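Penicillin binding protein 2X (Streptococcus thermophilus, PDB 5U47) probably cross-links peptidoglycan strands as a transpeptidase of the septal cell-wall machinery, and binds penicillin. Local coordinates at residues Val70-Ala79 / Tyr92-Lys100; Ile213-Thr221 / Gln436-Asn445. The protein carries 1 engineered substitution. One frame throughout, in Å; residues are numbered along the deposited sequence.

Contact 1. Residues Val70-Ala79 / Tyr92-Lys100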
loop_
_atom_site.group_PDB
_atom_site.type_symbol
_atom_site.label_atom_id
_atom_site.label_comp_id
_atom_site.label_asym_id
_atom_site.label_seq_id
_atom_site.Cartn_x
_atom_site.Cartn_y
_atom_site.Cartn_z
ATOM N N VAL A 70 -10.225 -40.081 -31.650
ATOM C CA VAL A 70 -9.107 -40.191 -32.585
ATOM C C VAL A 70 -8.981 -41.684 -32.921
ATOM O O VAL A 70 -8.829 -42.526 -32.025
ATOM C CB VAL A 70 -7.792 -39.605 -32.013
ATOM C CG1 VAL A 70 -7.333 -40.335 -30.748
ATOM C CG2 VAL A 70 -6.690 -39.624 -33.072
ATOM N N GLN A 71 -9.067 -42.013 -34.203
ATOM C CA GLN A 71 -9.022 -43.415 -34.606
ATOM C C GLN A 71 -7.585 -43.879 -34.802
ATOM O O GLN A 71 -6.701 -43.064 -35.113
ATOM C CB GLN A 71 -9.835 -43.617 -35.882
ATOM C CG GLN A 71 -11.257 -43.097 -35.770
ATOM C CD GLN A 71 -12.109 -43.464 -36.968
ATOM O OE1 GLN A 71 -12.101 -44.609 -37.423
ATOM N NE2 GLN A 71 -12.871 -42.496 -37.469
ATOM N N GLU A 72 -7.356 -45.182 -34.613
ATOM C CA GLU A 72 -6.010 -45.773 -34.775
ATOM C C GLU A 72 -5.432 -45.544 -36.171
ATOM O O GLU A 72 -4.228 -45.350 -36.311
ATOM C CB GLU A 72 -5.998 -47.261 -34.421
ATOM C CG GLU A 72 -6.268 -47.524 -32.946
ATOM C CD GLU A 72 -5.984 -48.956 -32.528
ATOM O OE1 GLU A 72 -4.943 -49.521 -32.954
ATOM O OE2 GLU A 72 -6.789 -49.513 -31.745
ATOM N N SER A 73 -6.292 -45.543 -37.195
ATOM C CA SER A 73 -5.837 -45.262 -38.566
ATOM C C SER A 73 -5.154 -43.885 -38.666
ATOM O O SER A 73 -4.339 -43.654 -39.557
ATOM C CB SER A 73 -7.002 -45.354 -39.560
ATOM O OG SER A 73 -8.054 -44.459 -39.241
ATOM N N GLN A 74 -5.474 -43.002 -37.713
ATOM C CA GLN A 74 -4.940 -41.634 -37.660
ATOM C C GLN A 74 -3.821 -41.402 -36.636
ATOM O O GLN A 74 -3.191 -40.337 -36.664
ATOM C CB GLN A 74 -6.076 -40.665 -37.329
ATOM C CG GLN A 74 -7.221 -40.643 -38.333
ATOM C CD GLN A 74 -8.473 -40.055 -37.729
ATOM O OE1 GLN A 74 -8.903 -40.470 -36.648
ATOM N NE2 GLN A 74 -9.080 -39.106 -38.426
ATOM N N PHE A 75 -3.598 -42.350 -35.721
ATOM C CA PHE A 75 -2.541 -42.224 -34.688
ATOM C C PHE A 75 -1.189 -41.702 -35.225
ATOM O O PHE A 75 -0.597 -40.775 -34.655
ATOM C CB PHE A 75 -2.333 -43.587 -34.001
ATOM C CG PHE A 75 -3.287 -43.877 -32.865
ATOM C CD1 PHE A 75 -4.552 -43.287 -32.782
ATOM C CD2 PHE A 75 -2.934 -44.813 -31.897
ATOM C CE1 PHE A 75 -5.411 -43.586 -31.730
ATOM C CE2 PHE A 75 -3.799 -45.126 -30.851
ATOM C CZ PHE A 75 -5.039 -44.509 -30.767
ATOM N N ASP A 76 -0.729 -42.296 -36.325
ATOM C CA ASP A 76 0.546 -41.930 -36.952
ATOM C C ASP A 76 0.568 -40.492 -37.471
ATOM O O ASP A 76 1.592 -39.821 -37.379
ATOM C CB ASP A 76 0.857 -42.882 -38.119
ATOM C CG ASP A 76 2.220 -42.614 -38.751
ATOM O OD1 ASP A 76 3.242 -42.658 -38.027
ATOM O OD2 ASP A 76 2.269 -42.376 -39.975
ATOM N N LYS A 77 -0.545 -40.033 -38.046
ATOM C CA LYS A 77 -0.603 -38.660 -38.561
ATOM C C LYS A 77 -0.566 -37.656 -37.397
ATOM O O LYS A 77 0.066 -36.597 -37.494
ATOM C CB LYS A 77 -1.829 -38.450 -39.457
ATOM C CG LYS A 77 -1.979 -37.039 -40.019
ATOM C CD LYS A 77 -0.698 -36.532 -40.686
ATOM C CE LYS A 77 -0.883 -35.133 -41.249
ATOM N NZ LYS A 77 0.390 -34.585 -41.782
ATOM N N VAL A 78 -1.235 -38.004 -36.296
ATOM C CA VAL A 78 -1.219 -37.183 -35.088
ATOM C C VAL A 78 0.224 -37.064 -34.579
ATOM O O VAL A 78 0.648 -35.979 -34.169
ATOM C CB VAL A 78 -2.145 -37.753 -33.979
ATOM C CG1 VAL A 78 -1.970 -36.990 -32.666
ATOM C CG2 VAL A 78 -3.604 -37.711 -34.415
ATOM N N ALA A 79 0.984 -38.162 -34.634
ATOM C CA ALA A 79 2.382 -38.121 -34.174
ATOM C C ALA A 79 3.235 -37.199 -35.062
ATOM O O ALA A 79 4.083 -36.435 -34.557
ATOM C CB ALA A 79 2.974 -39.516 -34.119
ATOM N N TYR A 92 6.478 -41.473 -28.349
ATOM C CA TYR A 92 5.798 -41.080 -27.105
ATOM C C TYR A 92 4.312 -40.807 -27.369
ATOM O O TYR A 92 3.449 -41.272 -26.619
ATOM C CB TYR A 92 6.465 -39.868 -26.467
ATOM C CG TYR A 92 5.732 -39.380 -25.232
ATOM C CD1 TYR A 92 5.892 -40.020 -23.994
ATOM C CD2 TYR A 92 4.870 -38.285 -25.302
ATOM C CE1 TYR A 92 5.215 -39.577 -22.865
ATOM C CE2 TYR A 92 4.191 -37.836 -24.179
ATOM C CZ TYR A 92 4.364 -38.484 -22.965
ATOM O OH TYR A 92 3.687 -38.024 -21.861
ATOM N N THR A 93 4.034 -40.038 -28.426
ATOM C CA THR A 93 2.660 -39.729 -28.856
ATOM C C THR A 93 1.909 -41.037 -29.097
ATOM O O THR A 93 0.811 -41.225 -28.576
ATOM C CB THR A 93 2.647 -38.883 -30.161
ATOM O OG1 THR A 93 3.260 -37.609 -29.923
ATOM C CG2 THR A 93 1.218 -38.658 -30.690
ATOM N N LEU A 94 2.518 -41.932 -29.884
ATOM C CA LEU A 94 1.930 -43.242 -30.187
ATOM C C LEU A 94 1.671 -44.060 -28.917
ATOM O O LEU A 94 0.587 -44.632 -28.763
ATOM C CB LEU A 94 2.810 -44.029 -31.174
ATOM C CG LEU A 94 2.819 -43.489 -32.611
ATOM C CD1 LEU A 94 3.952 -44.098 -33.422
ATOM C CD2 LEU A 94 1.478 -43.726 -33.301
ATOM N N ALA A 95 2.649 -44.081 -28.009
ATOM C CA ALA A 95 2.522 -44.804 -26.733
ATOM C C ALA A 95 1.300 -44.338 -25.976
ATOM O O ALA A 95 0.428 -45.147 -25.637
ATOM C CB ALA A 95 3.758 -44.606 -25.872
ATOM N N GLN A 96 1.231 -43.024 -25.750
ATOM C CA GLN A 96 0.121 -42.404 -25.023
ATOM C C GLN A 96 -1.233 -42.681 -25.669
ATOM O O GLN A 96 -2.181 -43.066 -24.988
ATOM C CB GLN A 96 0.327 -40.888 -24.909
ATOM C CG GLN A 96 1.485 -40.449 -24.023
ATOM C CD GLN A 96 1.282 -40.825 -22.569
ATOM O OE1 GLN A 96 1.417 -41.982 -22.186
ATOM N NE2 GLN A 96 0.979 -39.842 -21.752
ATOM N N LEU A 97 -1.308 -42.484 -26.984
ATOM C CA LEU A 97 -2.533 -42.713 -27.739
ATOM C C LEU A 97 -3.048 -44.149 -27.602
ATOM O O LEU A 97 -4.265 -44.367 -27.617
ATOM C CB LEU A 97 -2.334 -42.342 -29.221
ATOM C CG LEU A 97 -2.226 -40.847 -29.562
ATOM C CD1 LEU A 97 -1.816 -40.633 -31.012
ATOM C CD2 LEU A 97 -3.544 -40.141 -29.267
ATOM N N ARG A 98 -2.126 -45.110 -27.452
ATOM C CA ARG A 98 -2.473 -46.533 -27.277
ATOM C C ARG A 98 -2.631 -46.977 -25.803
ATOM O O ARG A 98 -2.739 -48.170 -25.551
ATOM C CB ARG A 98 -1.402 -47.432 -27.926
ATOM C CG ARG A 98 -1.162 -47.204 -29.409
ATOM C CD ARG A 98 -0.020 -48.079 -29.905
ATOM N NE ARG A 98 0.515 -47.637 -31.194
ATOM C CZ ARG A 98 -0.045 -47.855 -32.387
ATOM N NH1 ARG A 98 -1.209 -48.502 -32.504
ATOM N NH2 ARG A 98 0.564 -47.400 -33.483
ATOM N N THR A 99 -2.642 -46.052 -24.837
ATOM C CA THR A 99 -2.777 -46.446 -23.419
ATOM C C THR A 99 -4.012 -47.341 -23.211
ATOM O O THR A 99 -5.102 -47.032 -23.712
ATOM C CB THR A 99 -2.916 -45.226 -22.471
ATOM O OG1 THR A 99 -1.922 -44.233 -22.771
ATOM C CG2 THR A 99 -2.790 -45.657 -20.994
ATOM N N LYS A 100 -3.832 -48.445 -22.481
ATOM C CA LYS A 100 -4.939 -49.373 -22.183
ATOM C C LYS A 100 -5.929 -48.841 -21.147
ATOM O O LYS A 100 -5.525 -48.303 -20.115
ATOM C CB LYS A 100 -4.423 -50.740 -21.712
ATOM C CG LYS A 100 -4.306 -51.776 -22.814
ATOM C CD LYS A 100 -4.003 -53.151 -22.238
ATOM C CE LYS A 100 -4.556 -54.261 -23.121
ATOM N NZ LYS A 100 -6.046 -54.319 -23.092
HETATM O O HOH W 1 4.740 -37.177 -32.090
#
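L97 and R98 close round the ring of F75 from two directions. CB of L97 lies over one face, 3.7 Å from the ring centroid and 17° off the normal, a CH-pi contact, while CA of E72 covers the opposite face near the rim. At the edge, in the ring plane, comes CG of R98, 3.7 Å from F75 CE2. With its chain extended from CG to NE, R98 then carries the guanidinium past the rim, the two planes 61° apart, and E72 OE1 meets it in a long salt bridge, 3.9 Å from R98 NH1.

L97 slides past F75 in the opposite direction, and its branches part: CD1 packs on V78 CG1 at 4.0 Å and CD2 on V70 CG1. L94 CD2 sits 3.9 Å from F75 CB. T93 holds CG2 anti to the backbone N, which sets the methyl against A79 CA at 3.7 Å and leaves OG1 to give its proton to a water that in turn donates to A79 O.

Segments 72-79 and 92-97 of two consecutive helices run roughly antiparallel, their axes 9.0 Å apart at closest and 147° between directions. V70 is tied to I55 at the end of strand 42-55, and L97 also rests on F107.

Contact 2. Residues Ile213-Thr221 / Gln436-Asn445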
loop_
_atom_site.group_PDB
_atom_site.type_symbol
_atom_site.label_atom_id
_atom_site.label_comp_id
_atom_site.label_asym_id
_atom_site.label_seq_id
_atom_site.Cartn_x
_atom_site.Cartn_y
_atom_site.Cartn_z
ATOM N N ILE A 213 -17.913 -12.877 -16.439
ATOM C CA ILE A 213 -17.817 -11.409 -16.574
ATOM C C ILE A 213 -16.439 -11.000 -16.029
ATOM O O ILE A 213 -16.131 -11.280 -14.884
ATOM C CB ILE A 213 -18.930 -10.692 -15.790
ATOM C CG1 ILE A 213 -20.312 -11.109 -16.326
ATOM C CG2 ILE A 213 -18.771 -9.170 -15.879
ATOM C CD1 ILE A 213 -21.454 -10.661 -15.432
ATOM N N ASP A 214 -15.623 -10.362 -16.859
ATOM C CA ASP A 214 -14.258 -9.985 -16.472
ATOM C C ASP A 214 -14.192 -9.161 -15.186
ATOM O O ASP A 214 -15.088 -8.390 -14.882
ATOM C CB ASP A 214 -13.592 -9.152 -17.573
ATOM C CG ASP A 214 -13.346 -9.930 -18.865
ATOM O OD1 ASP A 214 -13.563 -11.158 -18.926
ATOM O OD2 ASP A 214 -12.895 -9.284 -19.826
ATOM N N GLY A 215 -13.101 -9.321 -14.448
ATOM C CA GLY A 215 -12.873 -8.534 -13.263
ATOM C C GLY A 215 -12.570 -7.097 -13.667
ATOM O O GLY A 215 -12.336 -6.807 -14.829
ATOM N N LYS A 216 -12.603 -6.195 -12.697
ATOM C CA LYS A 216 -12.312 -4.795 -12.963
ATOM C C LYS A 216 -10.809 -4.582 -12.975
ATOM O O LYS A 216 -10.058 -5.312 -12.333
ATOM C CB LYS A 216 -12.998 -3.919 -11.923
ATOM C CG LYS A 216 -14.522 -3.961 -12.055
ATOM C CD LYS A 216 -15.214 -3.223 -10.945
ATOM C CE LYS A 216 -16.732 -3.263 -11.107
ATOM N NZ LYS A 216 -17.417 -2.541 -9.980
ATOM N N ASN A 217 -10.361 -3.634 -13.770
ATOM C CA ASN A 217 -8.937 -3.313 -13.791
ATOM C C ASN A 217 -8.625 -2.273 -12.700
ATOM O O ASN A 217 -9.461 -1.404 -12.375
ATOM C CB ASN A 217 -8.519 -2.784 -15.163
ATOM C CG ASN A 217 -8.646 -3.823 -16.261
ATOM O OD1 ASN A 217 -8.535 -5.025 -16.038
ATOM N ND2 ASN A 217 -8.883 -3.346 -17.460
ATOM N N ILE A 218 -7.423 -2.368 -12.131
ATOM C CA ILE A 218 -6.997 -1.447 -11.084
ATOM C C ILE A 218 -5.775 -0.709 -11.546
ATOM O O ILE A 218 -4.777 -1.343 -11.871
ATOM C CB ILE A 218 -6.663 -2.197 -9.770
ATOM C CG1 ILE A 218 -7.881 -2.959 -9.248
ATOM C CG2 ILE A 218 -6.143 -1.234 -8.707
ATOM C CD1 ILE A 218 -8.993 -2.088 -8.741
ATOM N N TYR A 219 -5.880 0.613 -11.627
ATOM C CA TYR A 219 -4.753 1.472 -11.921
ATOM C C TYR A 219 -4.236 1.954 -10.581
ATOM O O TYR A 219 -4.929 2.669 -9.871
ATOM C CB TYR A 219 -5.159 2.680 -12.773
ATOM C CG TYR A 219 -5.568 2.313 -14.182
ATOM C CD1 TYR A 219 -6.814 1.762 -14.439
ATOM C CD2 TYR A 219 -4.716 2.529 -15.256
ATOM C CE1 TYR A 219 -7.205 1.417 -15.739
ATOM C CE2 TYR A 219 -5.096 2.181 -16.561
ATOM C CZ TYR A 219 -6.340 1.635 -16.786
ATOM O OH TYR A 219 -6.719 1.297 -18.054
ATOM N N THR A 220 -3.035 1.539 -10.219
ATOM C CA THR A 220 -2.433 2.002 -8.999
ATOM C C THR A 220 -1.867 3.398 -9.202
ATOM O O THR A 220 -1.810 3.920 -10.337
ATOM C CB THR A 220 -1.319 1.061 -8.510
ATOM O OG1 THR A 220 -0.223 1.076 -9.430
ATOM C CG2 THR A 220 -1.844 -0.339 -8.344
ATOM N N THR A 221 -1.452 4.012 -8.097
ATOM C CA THR A 221 -0.848 5.341 -8.128
ATOM C C THR A 221 0.625 5.291 -8.496
ATOM O O THR A 221 1.249 6.332 -8.721
ATOM C CB THR A 221 -0.967 6.015 -6.737
ATOM O OG1 THR A 221 -0.456 5.128 -5.751
ATOM C CG2 THR A 221 -2.403 6.325 -6.437
ATOM N N GLN A 436 -2.812 7.010 -0.437
ATOM C CA GLN A 436 -3.578 6.291 -1.463
ATOM C C GLN A 436 -2.662 5.543 -2.395
ATOM O O GLN A 436 -1.575 6.043 -2.761
ATOM C CB GLN A 436 -4.390 7.268 -2.318
ATOM C CG GLN A 436 -5.537 7.945 -1.593
ATOM C CD GLN A 436 -6.284 8.952 -2.451
ATOM O OE1 GLN A 436 -5.769 9.444 -3.474
ATOM N NE2 GLN A 436 -7.500 9.275 -2.037
ATOM N N PHE A 437 -3.128 4.364 -2.811
ATOM C CA PHE A 437 -2.426 3.518 -3.759
ATOM C C PHE A 437 -3.308 3.135 -4.958
ATOM O O PHE A 437 -2.810 2.494 -5.897
ATOM C CB PHE A 437 -1.807 2.262 -3.083
ATOM C CG PHE A 437 -2.819 1.341 -2.447
ATOM C CD1 PHE A 437 -3.486 0.390 -3.199
ATOM C CD2 PHE A 437 -3.104 1.434 -1.088
ATOM C CE1 PHE A 437 -4.424 -0.446 -2.610
ATOM C CE2 PHE A 437 -4.041 0.601 -0.493
ATOM C CZ PHE A 437 -4.702 -0.344 -1.261
ATOM N N ILE A 438 -4.594 3.526 -4.942
ATOM C CA ILE A 438 -5.502 3.270 -6.086
ATOM C C ILE A 438 -5.841 4.580 -6.762
ATOM O O ILE A 438 -6.361 5.510 -6.122
ATOM C CB ILE A 438 -6.850 2.648 -5.668
ATOM C CG1 ILE A 438 -6.618 1.363 -4.886
ATOM C CG2 ILE A 438 -7.727 2.378 -6.902
ATOM C CD1 ILE A 438 -7.860 0.834 -4.203
ATOM N N LYS A 439 -5.581 4.640 -8.059
ATOM C CA LYS A 439 -5.863 5.824 -8.865
ATOM C C LYS A 439 -7.223 5.701 -9.534
ATOM O O LYS A 439 -7.969 6.656 -9.623
ATOM C CB LYS A 439 -4.807 5.971 -9.968
ATOM C CG LYS A 439 -4.927 7.201 -10.875
ATOM C CD LYS A 439 -4.500 8.486 -10.161
ATOM C CE LYS A 439 -5.580 9.111 -9.280
ATOM N NZ LYS A 439 -5.018 9.823 -8.076
ATOM N N GLN A 440 -7.503 4.520 -10.065
ATOM C CA GLN A 440 -8.752 4.302 -10.786
ATOM C C GLN A 440 -9.116 2.838 -10.796
ATOM O O GLN A 440 -8.241 1.990 -10.898
ATOM C CB GLN A 440 -8.614 4.812 -12.237
ATOM C CG GLN A 440 -9.845 4.686 -13.102
ATOM C CD GLN A 440 -9.616 5.189 -14.525
ATOM O OE1 GLN A 440 -9.264 4.408 -15.380
ATOM N NE2 GLN A 440 -9.787 6.507 -14.766
ATOM N N VAL A 441 -10.414 2.571 -10.706
ATOM C CA VAL A 441 -10.988 1.230 -10.807
ATOM C C VAL A 441 -11.835 1.311 -12.078
ATOM O O VAL A 441 -12.711 2.183 -12.189
ATOM C CB VAL A 441 -11.888 0.903 -9.607
ATOM C CG1 VAL A 441 -12.511 -0.484 -9.749
ATOM C CG2 VAL A 441 -11.109 1.038 -8.306
ATOM N N ALA A 442 -11.566 0.426 -13.040
ATOM C CA ALA A 442 -12.227 0.492 -14.341
ATOM C C ALA A 442 -12.970 -0.767 -14.710
ATOM O O ALA A 442 -12.453 -1.890 -14.538
ATOM C CB ALA A 442 -11.205 0.814 -15.427
ATOM N N ASP A 443 -14.194 -0.578 -15.199
ATOM C CA ASP A 443 -14.992 -1.672 -15.700
ATOM C C ASP A 443 -14.913 -1.518 -17.219
ATOM O O ASP A 443 -15.623 -0.687 -17.808
ATOM C CB ASP A 443 -16.434 -1.623 -15.186
ATOM C CG ASP A 443 -17.284 -2.783 -15.726
ATOM O OD1 ASP A 443 -17.078 -3.193 -16.885
ATOM O OD2 ASP A 443 -18.169 -3.286 -15.002
ATOM N N THR A 444 -14.030 -2.299 -17.840
ATOM C CA THR A 444 -13.819 -2.240 -19.295
ATOM C C THR A 444 -14.944 -2.847 -20.101
ATOM O O THR A 444 -15.050 -2.573 -21.286
ATOM C CB THR A 444 -12.506 -2.925 -19.727
ATOM O OG1 THR A 444 -12.498 -4.269 -19.249
ATOM C CG2 THR A 444 -11.325 -2.180 -19.168
ATOM N N ASN A 445 -15.760 -3.686 -19.473
ATOM C CA ASN A 445 -16.894 -4.289 -20.148
ATOM C C ASN A 445 -17.935 -3.188 -20.369
ATOM O O ASN A 445 -18.474 -3.039 -21.459
ATOM C CB ASN A 445 -17.533 -5.409 -19.298
ATOM C CG ASN A 445 -16.516 -6.415 -18.756
ATOM O OD1 ASN A 445 -16.400 -6.604 -17.522
ATOM N ND2 ASN A 445 -15.745 -7.037 -19.659
HETATM O O HOH W 2 -14.096 -4.954 -16.323
#
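Y219 O is gripped by two successive amides of the facing strand: K439 N at 2.8 Å and Q440 N at 3.2 Å, both in the carbonyl plane, with Q440 N on a lone pair. This is a classic beta bulge, K439 and Q440 together facing Y219, and it shifts the register by one residue. Q440 O returns the bond, taking Y219 N at 2.8 Å and 167°.

Further along, N217 and A442 form the next hydrogen-bonded pair, joined in both directions, A442 N reaching N217 O at 2.9 Å. Beyond the bulge T221 N still reaches F437 O at 3.0 Å, but from above the carbonyl plane, 61° out of it.

The side chains divide between the two faces. On one, I218 and V441 lie side by side and point the same way, I218 CD1 resting 3.8 Å from V441 CG2; L183 and L184 of helix 181-184 also pack on I218. On the other, with CG anti to the backbone N (chi1 -178°) and the chain extended, Q440 runs alongside the Y219 ring, and A442 CB meets the ring edge at Y219 CE1, 4.1 Å away. Y36 stacks on the Y219 ring, while Q440 NE2 hydrogen-bonds to T451 OG1 and S584 OG.

Past the paired residues, a water donates to G215 O and to N445 OD1, bridging the diverging chains. K439 turns its amine away to a salt bridge with E257.

The bulged antiparallel pair joins strand 217-220 to strand 438-443, far on in the sequence, within a mixed sheet: strand 35-36 of the N-terminal region runs parallel to 217-220 on its other edge, and strand 448-451 continues beyond 438-443.

Contact 1 and contact 2 lie far apart in the fold: their centres are 47 Å apart and their nearest atoms about 31 Å. Contact 1 is peripheral, its centre about 53 Å from that of the chain, and joins helices close in sequence within the dimerisation domain; contact 2 lies about 15 Å from the chain centre and pairs segments 215 residues apart at their closest ends. The mixed sheet links them indirectly: strand 42-55, to whose end V70 is hydrogen-bonded through I55, pairs with strand 35-36, the neighbour of 217-220. The probable active site, an SxxK pattern at S295 and K298 with S354 and K505 beside it, belongs to the transpeptidase domain, and none of these four residues is part of either contact.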